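DNA photolyase (Agrobacterium tumefaciens, PDB 4U63) probably uses light to split cyclobutane pyrimidine dimers in ultraviolet-damaged DNA, with a flavin cofactor and a methenyltetrahydrofolate as antenna. Local coordinates at residues Arg294-Ile297 with Val298-Glu301; Thr169-Trp172 with Arg173-Gly177; Asn317-Asp320 with Ser321-Ala324. All blocks are in the same frame, centred on the assembly; numbering follows the deposited sequence.

How the interactions relate
Three short-range contacts illustrate how the place of a stretch in the fold sets its chemistry. Interactions 1 and 2 are each a turn or two of α-helix, on helix 287-309 and helix 168-177, and they touch through Lys-295, Val-298 and Glu-301 against Phe-171 and Trp-172; one sulfate is bound from both. Interaction 1 is the buried one and lines the flavin pocket, whereas interaction 2 is partly buried, apolar on its inner side and charged on its outer side. Interaction 3 stands apart at the surface, about 26 Å from interaction 1 between centres, where tight turns and side-chain amides take the place of the helical ladder.

Interaction 1: residues Arg294-Ile297 with Val298-Glu301; sequences RKEI and VWRE. With FAD (flavin-adenine dinucleotide), chain C; SO4 (sulfate ion), chain G; SO4 (sulfate ion), chain I; SO4 (sulfate ion), chain F.
A turn of helix 287-309 forms part of the flavin pocket, and in it Lys-295 meets Trp-299 and Glu-296 meets Arg-300, each one turn apart. Trp-299 N donates to Lys-295 O at 2.8 Å, and Tyr-168 OH shares this carbonyl. The indole, whose CG lies anti to its own carbonyl carbon (chi1 -84°), sets CD1 3.2 Å from the same Lys-295 O. Tyr-168 also stacks on this ring, and Trp-405 meets it edge-to-face. Glu-296 bends at chi2 (-49°), bringing its OE1 to 3.8 Å from Trp-299 CD1, the carboxylate turned 21° from the ring plane. That same OE1, in a long, weak ion pair with Arg-249, makes a close approach of 3.1 Å to N7A of the FAD adenine, while Glu-296 O approaches the ribose O4B to 3.0 Å and accepts a weak bond from Arg-300 N. On the neighbouring flank, a water receives a bond from Arg-300 NH1 at 2.8 Å and donates to Ile-297 O and Glu-301 OE2. Gln-149 O holds the guanidinium further, and His-152 holds Glu-301. At the outer end Lys-295 NZ, on an extended chain, reaches two sulfates, the nearer through O2 of the chain F ion at 2.7 Å. The charges of Arg-300 and Glu-301 thus probably offset each other in part, through the shared water and a long direct ion pair, while Glu-296 O and Arg-300 N lie against the adenosine half of FAD.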
loop_
_atom_site.group_PDB
_atom_site.type_symbol
_atom_site.label_atom_id
_atom_site.label_comp_id
_atom_site.label_asym_id
_atom_site.label_seq_id
_atom_site.Cartn_x
_atom_site.Cartn_y
_atom_site.Cartn_z
ATOM N N ARG A 294 2.662 16.509 -0.715
ATOM C CA ARG A 294 1.189 16.542 -0.790
ATOM C C ARG A 294 0.674 15.924 -2.089
ATOM O O ARG A 294 -0.306 15.174 -2.072
ATOM C CB ARG A 294 0.677 17.966 -0.627
ATOM C CG ARG A 294 0.743 18.454 0.800
ATOM C CD ARG A 294 0.467 19.938 0.896
ATOM N NE ARG A 294 0.497 20.399 2.279
ATOM C CZ ARG A 294 0.183 21.631 2.682
ATOM N NH1 ARG A 294 -0.216 22.557 1.812
ATOM N NH2 ARG A 294 0.252 21.939 3.972
ATOM N N LYS A 295 1.333 16.213 -3.210
ATOM C CA LYS A 295 0.945 15.585 -4.488
ATOM C C LYS A 295 0.979 14.061 -4.401
ATOM O O LYS A 295 0.097 13.403 -4.923
ATOM C CB LYS A 295 1.820 16.057 -5.646
ATOM C CG LYS A 295 1.448 17.444 -6.146
ATOM C CD LYS A 295 2.311 17.875 -7.324
ATOM C CE LYS A 295 1.858 19.219 -7.856
ATOM N NZ LYS A 295 2.792 19.733 -8.885
ATOM N N GLU A 296 1.989 13.508 -3.724
ATOM C CA GLU A 296 2.104 12.055 -3.604
ATOM C C GLU A 296 0.971 11.460 -2.765
ATOM O O GLU A 296 0.418 10.412 -3.115
ATOM C CB GLU A 296 3.478 11.654 -3.068
ATOM C CG GLU A 296 4.633 12.093 -3.961
ATOM C CD GLU A 296 4.442 11.747 -5.421
ATOM O OE1 GLU A 296 4.087 10.581 -5.724
ATOM O OE2 GLU A 296 4.652 12.636 -6.258
ATOM N N ILE A 297 0.611 12.141 -1.685
ATOM C CA ILE A 297 -0.572 11.778 -0.896
ATOM C C ILE A 297 -1.826 11.772 -1.800
ATOM O O ILE A 297 -2.673 10.883 -1.710
ATOM C CB ILE A 297 -0.775 12.741 0.300
ATOM C CG1 ILE A 297 0.405 12.645 1.295
ATOM C CG2 ILE A 297 -2.094 12.480 1.026
ATOM C CD1 ILE A 297 0.566 11.279 1.928
ATOM N N VAL A 298 -1.922 12.772 -2.672
ATOM C CA VAL A 298 -3.051 12.885 -3.592
ATOM C C VAL A 298 -2.999 11.831 -4.714
ATOM O O VAL A 298 -4.054 11.457 -5.244
ATOM C CB VAL A 298 -3.184 14.337 -4.103
ATOM C CG1 VAL A 298 -4.227 14.468 -5.198
ATOM C CG2 VAL A 298 -3.554 15.253 -2.928
ATOM N N TRP A 299 -1.817 11.343 -5.083
ATOM C CA TRP A 299 -1.746 10.180 -6.000
ATOM C C TRP A 299 -2.453 8.953 -5.398
ATOM O O TRP A 299 -3.139 8.234 -6.106
ATOM C CB TRP A 299 -0.314 9.826 -6.419
ATOM C CG TRP A 299 0.177 10.641 -7.577
ATOM C CD1 TRP A 299 0.992 11.722 -7.527
ATOM C CD2 TRP A 299 -0.149 10.450 -8.968
ATOM N NE1 TRP A 299 1.219 12.211 -8.786
ATOM C CE2 TRP A 299 0.523 11.454 -9.692
ATOM C CE3 TRP A 299 -0.933 9.521 -9.671
ATOM C CZ2 TRP A 299 0.442 11.563 -11.079
ATOM C CZ3 TRP A 299 -1.021 9.641 -11.063
ATOM C CH2 TRP A 299 -0.336 10.653 -11.746
ATOM N N ARG A 300 -2.303 8.736 -4.095
ATOM C CA ARG A 300 -3.064 7.674 -3.409
ATOM C C ARG A 300 -4.577 7.911 -3.552
ATOM O O ARG A 300 -5.331 6.999 -3.920
ATOM C CB ARG A 300 -2.640 7.555 -1.934
ATOM C CG ARG A 300 -3.501 6.622 -1.086
ATOM C CD ARG A 300 -2.903 6.423 0.303
ATOM N NE ARG A 300 -3.782 5.640 1.178
ATOM C CZ ARG A 300 -4.800 6.120 1.892
ATOM N NH1 ARG A 300 -5.109 7.425 1.888
ATOM N NH2 ARG A 300 -5.520 5.291 2.639
ATOM N N GLU A 301 -5.002 9.149 -3.292
ATOM C CA GLU A 301 -6.408 9.542 -3.472
ATOM C C GLU A 301 -6.897 9.234 -4.876
ATOM O O GLU A 301 -7.987 8.673 -5.068
ATOM C CB GLU A 301 -6.588 11.034 -3.202
ATOM C CG GLU A 301 -6.265 11.458 -1.776
ATOM C CD GLU A 301 -7.293 10.989 -0.771
ATOM O OE1 GLU A 301 -8.523 11.034 -1.064
ATOM O OE2 GLU A 301 -6.872 10.583 0.333
HETATM P PA FAD C . 6.446 8.863 -0.351
HETATM O O1A FAD C . 7.253 9.355 -1.508
HETATM O O2A FAD C . 6.864 9.241 1.030
HETATM O O5B FAD C . 4.925 9.279 -0.653
HETATM C C5B FAD C . 3.967 9.478 0.393
HETATM C C4B FAD C . 2.717 8.637 0.183
HETATM O O4B FAD C . 2.070 8.967 -1.045
HETATM C C3B FAD C . 2.993 7.153 0.101
HETATM O O3B FAD C . 3.179 6.565 1.399
HETATM C C2B FAD C . 1.771 6.652 -0.636
HETATM O O2B FAD C . 0.658 6.477 0.244
HETATM C C1B FAD C . 1.471 7.781 -1.590
HETATM N N9A FAD C . 2.033 7.589 -2.946
HETATM C C8A FAD C . 3.236 8.013 -3.372
HETATM N N7A FAD C . 3.431 7.708 -4.671
HETATM C C5A FAD C . 2.315 7.087 -5.109
HETATM C C6A FAD C . 1.879 6.503 -6.381
HETATM N N6A FAD C . 2.690 6.539 -7.457
HETATM N N1A FAD C . 0.651 5.937 -6.413
HETATM C C2A FAD C . -0.152 5.895 -5.324
HETATM N N3A FAD C . 0.197 6.418 -4.130
HETATM C C4A FAD C . 1.397 7.010 -3.972
HETATM N N1 FAD C . 1.773 2.298 -3.392
HETATM C C2 FAD C . 1.073 1.728 -2.386
HETATM O O2 FAD C . 0.804 2.447 -1.398
HETATM N N3 FAD C . 0.669 0.434 -2.435
HETATM C C4 FAD C . 0.940 -0.366 -3.498
HETATM O O4 FAD C . 0.549 -1.562 -3.545
HETATM C C4X FAD C . 1.712 0.190 -4.627
HETATM N N5 FAD C . 2.058 -0.540 -5.729
HETATM C C5X FAD C . 2.750 0.030 -6.758
HETATM C C6 FAD C . 3.078 -0.701 -7.892
HETATM C C7 FAD C . 3.799 -0.132 -8.946
HETATM C C7M FAD C . 4.148 -0.945 -10.172
HETATM C C8 FAD C . 4.233 1.280 -8.860
HETATM C C8M FAD C . 5.010 1.952 -9.971
HETATM C C9 FAD C . 3.915 2.007 -7.743
HETATM C C9A FAD C . 3.190 1.459 -6.681
HETATM N N10 FAD C . 2.870 2.222 -5.519
HETATM C C10 FAD C . 2.128 1.609 -4.495
HETATM C "C1'" FAD C . 3.207 3.646 -5.398
HETATM C "C2'" FAD C . 4.511 4.065 -4.754
HETATM O "O2'" FAD C . 5.597 3.400 -5.408
HETATM C "C3'" FAD C . 4.522 3.809 -3.260
HETATM O "O3'" FAD C . 3.400 4.422 -2.631
HETATM C "C4'" FAD C . 5.815 4.371 -2.671
HETATM O "O4'" FAD C . 6.916 3.598 -3.143
HETATM C "C5'" FAD C . 5.747 4.315 -1.158
HETATM O "O5'" FAD C . 6.943 4.825 -0.549
HETATM P P FAD C . 6.823 6.072 0.457
HETATM O O1P FAD C . 8.178 6.348 1.008
HETATM O O2P FAD C . 5.744 5.821 1.473
HETATM O O3P FAD C . 6.359 7.251 -0.530
HETATM S S SO4 G . 0.341 22.007 -10.587
HETATM O O1 SO4 G . -1.107 22.217 -10.365
HETATM O O2 SO4 G . 1.094 22.361 -9.358
HETATM O O3 SO4 G . 0.585 20.589 -10.924
HETATM O O4 SO4 G . 0.777 22.867 -11.712
HETATM S S SO4 I . 0.020 25.813 5.215
HETATM O O1 SO4 I . 0.979 26.009 6.322
HETATM O O2 SO4 I . -1.356 25.912 5.736
HETATM O O3 SO4 I . 0.211 24.484 4.605
HETATM O O4 SO4 I . 0.220 26.855 4.189
HETATM S S SO4 F . 4.913 18.694 -12.099
HETATM O O1 SO4 F . 5.221 17.382 -12.705
HETATM O O2 SO4 F . 4.025 18.507 -10.934
HETATM O O3 SO4 F . 4.245 19.557 -13.092
HETATM O O4 SO4 F . 6.168 19.339 -11.670
HETATM O O HOH W 1 -4.238 9.753 0.528
#

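Interaction 2: residues Thr169-Trp172 with Arg173-Gly177. With SO4 (sulfate ion), chain G.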
loop_
_atom_site.group_PDB
_atom_site.type_symbol
_atom_site.label_atom_id
_atom_site.label_comp_id
_atom_site.label_asym_id
_atom_site.label_seq_id
_atom_site.Cartn_x
_atom_site.Cartn_y
_atom_site.Cartn_z
ATOM N N THR A 169 -3.750 15.872 -12.860
ATOM C CA THR A 169 -3.521 17.281 -12.538
ATOM C C THR A 169 -4.805 18.037 -12.121
ATOM O O THR A 169 -4.799 18.697 -11.101
ATOM C CB THR A 169 -2.722 17.988 -13.643
ATOM O OG1 THR A 169 -1.406 17.423 -13.683
ATOM C CG2 THR A 169 -2.601 19.482 -13.361
ATOM N N PRO A 170 -5.916 17.921 -12.889
ATOM C CA PRO A 170 -7.151 18.597 -12.419
ATOM C C PRO A 170 -7.671 18.084 -11.048
ATOM O O PRO A 170 -8.205 18.857 -10.246
ATOM C CB PRO A 170 -8.157 18.320 -13.548
ATOM C CG PRO A 170 -7.316 18.018 -14.748
ATOM C CD PRO A 170 -6.087 17.324 -14.221
ATOM N N PHE A 171 -7.499 16.786 -10.795
ATOM C CA PHE A 171 -7.875 16.157 -9.527
ATOM C C PHE A 171 -7.011 16.736 -8.378
ATOM O O PHE A 171 -7.529 17.127 -7.334
ATOM C CB PHE A 171 -7.714 14.638 -9.666
ATOM C CG PHE A 171 -8.022 13.864 -8.430
ATOM C CD1 PHE A 171 -9.326 13.514 -8.105
ATOM C CD2 PHE A 171 -7.003 13.463 -7.589
ATOM C CE1 PHE A 171 -9.597 12.781 -6.958
ATOM C CE2 PHE A 171 -7.274 12.740 -6.445
ATOM C CZ PHE A 171 -8.564 12.409 -6.125
ATOM N N TRP A 172 -5.705 16.803 -8.602
ATOM C CA TRP A 172 -4.794 17.463 -7.652
ATOM C C TRP A 172 -5.213 18.910 -7.375
ATOM O O TRP A 172 -5.267 19.336 -6.218
ATOM C CB TRP A 172 -3.347 17.424 -8.151
ATOM C CG TRP A 172 -2.497 18.531 -7.617
ATOM C CD1 TRP A 172 -2.025 19.603 -8.311
ATOM C CD2 TRP A 172 -2.041 18.696 -6.263
ATOM N NE1 TRP A 172 -1.288 20.411 -7.485
ATOM C CE2 TRP A 172 -1.283 19.877 -6.223
ATOM C CE3 TRP A 172 -2.192 17.950 -5.084
ATOM C CZ2 TRP A 172 -0.671 20.345 -5.042
ATOM C CZ3 TRP A 172 -1.573 18.413 -3.906
ATOM C CH2 TRP A 172 -0.833 19.598 -3.905
ATOM N N ARG A 173 -5.508 19.662 -8.429
ATOM C CA ARG A 173 -5.914 21.057 -8.254
ATOM C C ARG A 173 -7.211 21.164 -7.440
ATOM O O ARG A 173 -7.334 22.043 -6.592
ATOM C CB ARG A 173 -5.994 21.776 -9.605
ATOM C CG ARG A 173 -4.603 22.012 -10.178
ATOM C CD ARG A 173 -4.588 22.604 -11.575
ATOM N NE ARG A 173 -3.203 22.723 -12.046
ATOM C CZ ARG A 173 -2.834 22.991 -13.297
ATOM N NH1 ARG A 173 -3.740 23.176 -14.252
ATOM N NH2 ARG A 173 -1.537 23.070 -13.599
ATOM N N ALA A 174 -8.160 20.261 -7.674
ATOM C CA ALA A 174 -9.396 20.224 -6.868
ATOM C C ALA A 174 -9.118 19.963 -5.375
ATOM O O ALA A 174 -9.631 20.669 -4.514
ATOM C CB ALA A 174 -10.356 19.185 -7.410
ATOM N N LEU A 175 -8.307 18.949 -5.075
ATOM C CA LEU A 175 -7.966 18.632 -3.675
ATOM C C LEU A 175 -7.079 19.699 -3.024
ATOM O O LEU A 175 -7.262 20.011 -1.853
ATOM C CB LEU A 175 -7.322 17.248 -3.545
ATOM C CG LEU A 175 -8.326 16.102 -3.358
ATOM C CD1 LEU A 175 -9.183 15.889 -4.590
ATOM C CD2 LEU A 175 -7.609 14.820 -2.997
ATOM N N GLU A 176 -6.130 20.239 -3.778
ATOM C CA GLU A 176 -5.285 21.345 -3.302
ATOM C C GLU A 176 -6.150 22.578 -3.003
ATOM O O GLU A 176 -5.948 23.265 -1.993
ATOM C CB GLU A 176 -4.222 21.682 -4.359
ATOM C CG GLU A 176 -3.257 22.821 -4.016
ATOM C CD GLU A 176 -2.480 23.315 -5.239
ATOM O OE1 GLU A 176 -3.061 23.367 -6.350
ATOM O OE2 GLU A 176 -1.287 23.661 -5.102
ATOM N N GLY A 177 -7.121 22.843 -3.877
ATOM C CA GLY A 177 -7.979 24.022 -3.751
ATOM C C GLY A 177 -9.137 23.892 -2.777
ATOM O O GLY A 177 -9.820 24.878 -2.500
HETATM S S SO4 G . 0.341 22.007 -10.587
HETATM O O1 SO4 G . -1.107 22.217 -10.365
HETATM O O2 SO4 G . 1.094 22.361 -9.358
HETATM O O3 SO4 G . 0.585 20.589 -10.924
HETATM O O4 SO4 G . 0.777 22.867 -11.712
#
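Glu-176 turns its CG directly away from the backbone N (chi1 180°), and its extended chain lies across the indole of Trp-172, whose own CG is also roughly opposite its N (chi1 154°). Glu-176 CB sits over the six-membered ring in a CH-pi contact, 3.8 Å from its centroid, and the carboxylate, tilted 40° from the ring, brings OE2 3.4 Å from Trp-172 CZ2. One turn back, Thr-169 and Arg-173 run side by side: the methyl Thr-169 CG2 rests over the centre of the guanidinium, 3.5 Å from Arg-173 CZ. The edge of that guanidinium meets a sulfate, with Arg-173 NE giving O1 an almost straight bond of 2.7 Å and Arg-173 NH2 reaching O4 at 3.0 Å. Lys-295 binds the same ion from helix 287-309. On the inner flank Leu-175 CD1 stands over the face of the Phe-171 ring, 4.0 Å from the centroid and set toward its rim, while Phe-302 and His-305 also meet this ring. Four backbone bonds, such as Glu-176 N to Trp-172 O at 2.7 Å, keep the pairs aligned. Four-residue spacings, with rings packed toward helix 287-309 and exposed Arg-173 and Glu-176 at the border, are characteristic of an amphipathic α-helix.

Interaction 3: residues Asn317-Asp320 with Ser321-Ala324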
loop_
_atom_site.group_PDB
_atom_site.type_symbol
_atom_site.label_atom_id
_atom_site.label_comp_id
_atom_site.label_asym_id
_atom_site.label_seq_id
_atom_site.Cartn_x
_atom_site.Cartn_y
_atom_site.Cartn_z
ATOM N N ASN A 317 -8.248 -4.550 -18.412
ATOM C CA ASN A 317 -7.580 -3.374 -18.953
ATOM C C ASN A 317 -8.521 -2.174 -18.905
ATOM O O ASN A 317 -9.686 -2.262 -19.326
ATOM C CB ASN A 317 -7.132 -3.586 -20.399
ATOM C CG ASN A 317 -6.105 -4.700 -20.547
ATOM O OD1 ASN A 317 -5.092 -4.707 -19.858
ATOM N ND2 ASN A 317 -6.361 -5.634 -21.436
ATOM N N TRP A 318 -8.022 -1.053 -18.402
ATOM C CA TRP A 318 -8.779 0.204 -18.478
ATOM C C TRP A 318 -9.090 0.548 -19.949
ATOM O O TRP A 318 -10.208 0.967 -20.283
ATOM C CB TRP A 318 -8.001 1.328 -17.797
ATOM C CG TRP A 318 -8.649 2.670 -17.855
ATOM C CD1 TRP A 318 -8.721 3.509 -18.934
ATOM C CD2 TRP A 318 -9.292 3.345 -16.780
ATOM N NE1 TRP A 318 -9.390 4.660 -18.599
ATOM C CE2 TRP A 318 -9.755 4.587 -17.282
ATOM C CE3 TRP A 318 -9.544 3.019 -15.444
ATOM C CZ2 TRP A 318 -10.444 5.508 -16.487
ATOM C CZ3 TRP A 318 -10.236 3.942 -14.644
ATOM C CH2 TRP A 318 -10.678 5.171 -15.175
ATOM N N ASN A 319 -8.092 0.366 -20.814
ATOM C CA ASN A 319 -8.237 0.550 -22.245
ATOM C C ASN A 319 -8.413 -0.824 -22.861
ATOM O O ASN A 319 -7.455 -1.607 -22.930
ATOM C CB ASN A 319 -6.998 1.255 -22.790
ATOM C CG ASN A 319 -7.115 1.630 -24.256
ATOM O OD1 ASN A 319 -7.872 1.021 -25.030
ATOM N ND2 ASN A 319 -6.344 2.637 -24.658
ATOM N N ASP A 320 -9.632 -1.130 -23.308
ATOM C CA ASP A 320 -9.931 -2.471 -23.834
ATOM C C ASP A 320 -9.256 -2.789 -25.175
ATOM O O ASP A 320 -9.304 -3.926 -25.621
ATOM C CB ASP A 320 -11.450 -2.742 -23.899
ATOM C CG ASP A 320 -12.197 -1.820 -24.858
ATOM O OD1 ASP A 320 -11.565 -1.042 -25.601
ATOM O OD2 ASP A 320 -13.444 -1.888 -24.862
ATOM N N SER A 321 -8.622 -1.796 -25.804
ATOM C CA SER A 321 -7.807 -2.041 -26.996
ATOM C C SER A 321 -6.656 -2.999 -26.700
ATOM O O SER A 321 -6.153 -3.648 -27.607
ATOM C CB SER A 321 -7.250 -0.738 -27.578
ATOM O OG SER A 321 -8.282 0.068 -28.109
ATOM N N PHE A 322 -6.243 -3.081 -25.435
ATOM C CA PHE A 322 -5.191 -4.021 -25.029
ATOM C C PHE A 322 -5.663 -5.444 -24.758
ATOM O O PHE A 322 -4.840 -6.312 -24.481
ATOM C CB PHE A 322 -4.453 -3.493 -23.796
ATOM C CG PHE A 322 -3.499 -2.382 -24.104
ATOM C CD1 PHE A 322 -2.321 -2.638 -24.800
ATOM C CD2 PHE A 322 -3.766 -1.086 -23.702
ATOM C CE1 PHE A 322 -1.431 -1.618 -25.087
ATOM C CE2 PHE A 322 -2.877 -0.056 -23.987
ATOM C CZ PHE A 322 -1.710 -0.319 -24.678
ATOM N N ASP A 323 -6.965 -5.705 -24.847
ATOM C CA ASP A 323 -7.495 -7.026 -24.496
ATOM C C ASP A 323 -6.920 -8.140 -25.352
ATOM O O ASP A 323 -6.686 -9.246 -24.859
ATOM C CB ASP A 323 -9.018 -7.063 -24.613
ATOM C CG ASP A 323 -9.710 -6.343 -23.482
ATOM O OD1 ASP A 323 -9.034 -5.785 -22.592
ATOM O OD2 ASP A 323 -10.947 -6.344 -23.489
ATOM N N ALA A 324 -6.680 -7.843 -26.618
ATOM C CA ALA A 324 -6.166 -8.844 -27.543
ATOM C C ALA A 324 -4.639 -8.914 -27.576
ATOM O O ALA A 324 -4.086 -9.647 -28.389
ATOM C CB ALA A 324 -6.708 -8.587 -28.939
HETATM O O HOH W 2 -8.997 -6.958 -19.942
HETATM O O HOH W 3 -3.882 -7.275 -21.452
#
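This surface contact is a pair of overlapping turns in the loop that joins helix 287-309 to helix 331-338, with Asn-319 meeting Ser-321 and Phe-322, and Asn-317 meeting Asp-323. Asn-319 supplies two acceptors. Its side-chain OD1, placed by a chi1 of -174° that swings the amide to the far side from its own N, takes the N-H of Ser-321 at 3.0 Å, and its main-chain O takes Phe-322 N at 3.1 Å from above the carbonyl plane. Asp-320 O then receives Asp-323 N at 3.0 Å, the donor again standing well out of the carbonyl plane. Buried Asn-317 and exposed Asp-323 run antiparallel alongside one another, and Asn-317 ND2 gives Asp-323 OD1 a 2.9 Å bond close to the amide plane (163° at the hydrogen). That oxygen uses its anti lone pair, and a water bridges it back to Asn-317 N. The other end of the amide, Asn-317 OD1, is held by Trp-380 NE1, which fixes the flip of the group. Phe-322 CB packs 3.7 Å from Asn-317 ND2, and its ring brings an edge to Asn-319 O. An Asx turn leading into two overlapping type I-like turns, which together form a short 3-10 segment, is the motif seen here.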